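Local atomic coordinates of imelysin peptidase (Bacteroides ovatus, PDB entry 3N8U), a protein that is of unsettled function but, as a mainly helical member of the imelysin family, may act as a peptidase. Residues 165-170 with 199-204. Sequence-based numbering, arbitrary orientation.
With EDO (1,2-ethanediol), chain G.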
loop_
_atom_site.group_PDB
_atom_site.type_symbol
_atom_site.label_atom_id
_atom_site.label_comp_id
_atom_site.label_asym_id
_atom_site.label_seq_id
_atom_site.Cartn_x
_atom_site.Cartn_y
_atom_site.Cartn_z
ATOM N N LYS A 165 -7.269 2.590 -19.768
ATOM C CA LYS A 165 -6.444 3.757 -19.404
ATOM C C LYS A 165 -7.326 4.878 -18.872
ATOM O O LYS A 165 -7.027 5.466 -17.816
ATOM C CB LYS A 165 -5.635 4.242 -20.606
ATOM C CG LYS A 165 -4.560 3.248 -21.042
ATOM C CD LYS A 165 -3.593 3.864 -22.022
ATOM C CE LYS A 165 -4.257 4.198 -23.336
ATOM N NZ LYS A 165 -3.256 4.618 -24.342
ATOM N N ASN A 166 -8.490 5.078 -19.514
ATOM C CA ASN A 166 -9.424 6.108 -19.056
ATOM C C ASN A 166 -10.027 5.751 -17.703
ATOM O O ASN A 166 -10.176 6.636 -16.852
ATOM C CB ASN A 166 -10.517 6.350 -20.076
ATOM C CG ASN A 166 -10.031 7.066 -21.313
ATOM O OD1 ASN A 166 -8.924 7.595 -21.352
ATOM N ND2 ASN A 166 -10.856 7.081 -22.362
ATOM N N ALA A 167 -10.325 4.458 -17.475
ATOM C CA ALA A 167 -10.925 4.005 -16.205
ATOM C C ALA A 167 -9.935 4.173 -15.034
ATOM O O ALA A 167 -10.327 4.556 -13.916
ATOM C CB ALA A 167 -11.362 2.563 -16.314
ATOM N N ILE A 168 -8.645 3.979 -15.309
ATOM C CA ILE A 168 -7.610 4.171 -14.279
ATOM C C ILE A 168 -7.572 5.659 -13.906
ATOM O O ILE A 168 -7.609 6.015 -12.728
ATOM C CB ILE A 168 -6.222 3.680 -14.811
ATOM C CG1 ILE A 168 -6.207 2.136 -14.975
ATOM C CG2 ILE A 168 -5.083 4.149 -13.877
ATOM C CD1 ILE A 168 -4.981 1.579 -15.800
ATOM N N GLN A 169 -7.521 6.528 -14.934
ATOM C CA GLN A 169 -7.453 7.978 -14.713
ATOM C C GLN A 169 -8.723 8.492 -14.032
ATOM O O GLN A 169 -8.633 9.344 -13.138
ATOM C CB GLN A 169 -7.178 8.742 -16.035
ATOM C CG GLN A 169 -5.785 8.480 -16.640
ATOM C CD GLN A 169 -4.635 8.898 -15.734
ATOM O OE1 GLN A 169 -4.567 10.039 -15.253
ATOM N NE2 GLN A 169 -3.703 7.978 -15.476
ATOM N N LYS A 170 -9.896 7.957 -14.408
ATOM C CA LYS A 170 -11.167 8.373 -13.812
ATOM C C LYS A 170 -11.176 8.084 -12.293
ATOM O O LYS A 170 -11.645 8.914 -11.518
ATOM C CB LYS A 170 -12.338 7.656 -14.499
ATOM C CG LYS A 170 -13.715 8.127 -14.031
ATOM C CD LYS A 170 -14.804 7.299 -14.687
ATOM C CE LYS A 170 -16.187 7.803 -14.317
ATOM N NZ LYS A 170 -17.245 7.088 -15.100
ATOM N N ALA A 199 -15.244 0.900 -8.705
ATOM C CA ALA A 199 -16.011 -0.304 -9.049
ATOM C C ALA A 199 -15.947 -0.524 -10.558
ATOM O O ALA A 199 -15.789 -1.657 -11.012
ATOM C CB ALA A 199 -17.461 -0.154 -8.600
ATOM N N GLU A 200 -16.004 0.581 -11.337
ATOM C CA GLU A 200 -15.926 0.478 -12.804
ATOM C C GLU A 200 -14.534 -0.006 -13.218
ATOM O O GLU A 200 -14.400 -0.827 -14.137
ATOM C CB GLU A 200 -16.227 1.830 -13.473
ATOM C CG GLU A 200 -17.688 2.259 -13.338
ATOM C CD GLU A 200 -17.941 3.721 -13.644
ATOM O OE1 GLU A 200 -17.028 4.387 -14.186
ATOM O OE2 GLU A 200 -19.046 4.213 -13.317
ATOM N N LEU A 201 -13.490 0.503 -12.542
ATOM C CA LEU A 201 -12.129 0.072 -12.815
ATOM C C LEU A 201 -11.954 -1.422 -12.472
ATOM O O LEU A 201 -11.362 -2.156 -13.266
ATOM C CB LEU A 201 -11.163 0.922 -11.986
ATOM C CG LEU A 201 -9.668 0.569 -12.132
ATOM C CD1 LEU A 201 -9.231 0.558 -13.643
ATOM C CD2 LEU A 201 -8.826 1.541 -11.326
ATOM N N GLU A 202 -12.457 -1.885 -11.280
ATOM C CA GLU A 202 -12.338 -3.291 -10.915
ATOM C C GLU A 202 -13.006 -4.147 -12.001
ATOM O O GLU A 202 -12.440 -5.143 -12.434
ATOM C CB GLU A 202 -12.993 -3.581 -9.552
ATOM C CG GLU A 202 -12.728 -5.016 -9.109
ATOM C CD GLU A 202 -13.787 -5.687 -8.249
ATOM O OE1 GLU A 202 -14.895 -5.121 -8.107
ATOM O OE2 GLU A 202 -13.492 -6.768 -7.690
ATOM N N SER A 203 -14.200 -3.726 -12.450
ATOM C CA SER A 203 -14.951 -4.493 -13.436
ATOM C C SER A 203 -14.199 -4.614 -14.774
ATOM O O SER A 203 -14.084 -5.728 -15.324
ATOM C CB SER A 203 -16.324 -3.872 -13.666
ATOM O OG SER A 203 -17.039 -4.640 -14.622
ATOM N N ILE A 204 -13.643 -3.478 -15.281
ATOM C CA ILE A 204 -12.955 -3.544 -16.580
ATOM C C ILE A 204 -11.673 -4.394 -16.520
ATOM O O ILE A 204 -11.278 -4.977 -17.537
ATOM C CB ILE A 204 -12.728 -2.152 -17.194
ATOM C CG1 ILE A 204 -12.631 -2.258 -18.741
ATOM C CG2 ILE A 204 -11.482 -1.437 -16.574
ATOM C CD1 ILE A 204 -12.670 -0.951 -19.425
HETATM C C1 EDO G . -17.867 -6.666 -6.912
HETATM O O1 EDO G . -16.503 -7.112 -6.974
HETATM C C2 EDO G . -18.786 -7.804 -7.349
HETATM O O2 EDO G . -20.169 -7.511 -7.090
HETATM O O HOH W 1 -19.097 7.023 -12.513
#
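The carboxylate of Glu200 is the flat group of this contact that reaches the other helix, and it meets Lys170 through OE1 rather than over a face. Lys170 NZ donates to Glu200 OE1 at 2.9 Å, on the syn lone pair, the side of OE2, and forms a salt bridge. A water fills the remaining corner, accepting from Lys170 NZ and donating to Glu200 OE2, 2.9 Å away, which closes a ring that spans both carboxylate oxygens. The lysine gets there fully extended, with CG anti to the backbone N (chi1 -175°).

Inward from this pair, Ala167 CB faces two methyls, Leu201 CD1 and Ile204 CG2, each 4.0 Å off. Leu201 CD1 also rests on Ile168 CG1 at 3.7 Å, while Leu201 also touches Ile132 and Ile168 touches Arg133, both of helix 121-137. With alanine at the closest point, Ala167 CA comes within 5.3 Å of Leu201 CA. The axes of segments 165-170 and 199-204, on helices 158-177 and 189-214, run nearly antiparallel at 152° and approach to 9.0 Å.

Glu202 is turned instead to helix 71-102, where it touches Ala83 and Ala86; its OE2 pairs with Lys206 and its OE1 accepts from a bound 1,2-ethanediol. Replacing Glu202 by alanine is likely to leave the ammonium of Lys206 without its carboxylate mate and the diol without that acceptor. The contact thus joins its two helices by a small apolar seam, bordered on the exposed side by an ion pair that a water shares and probably screens.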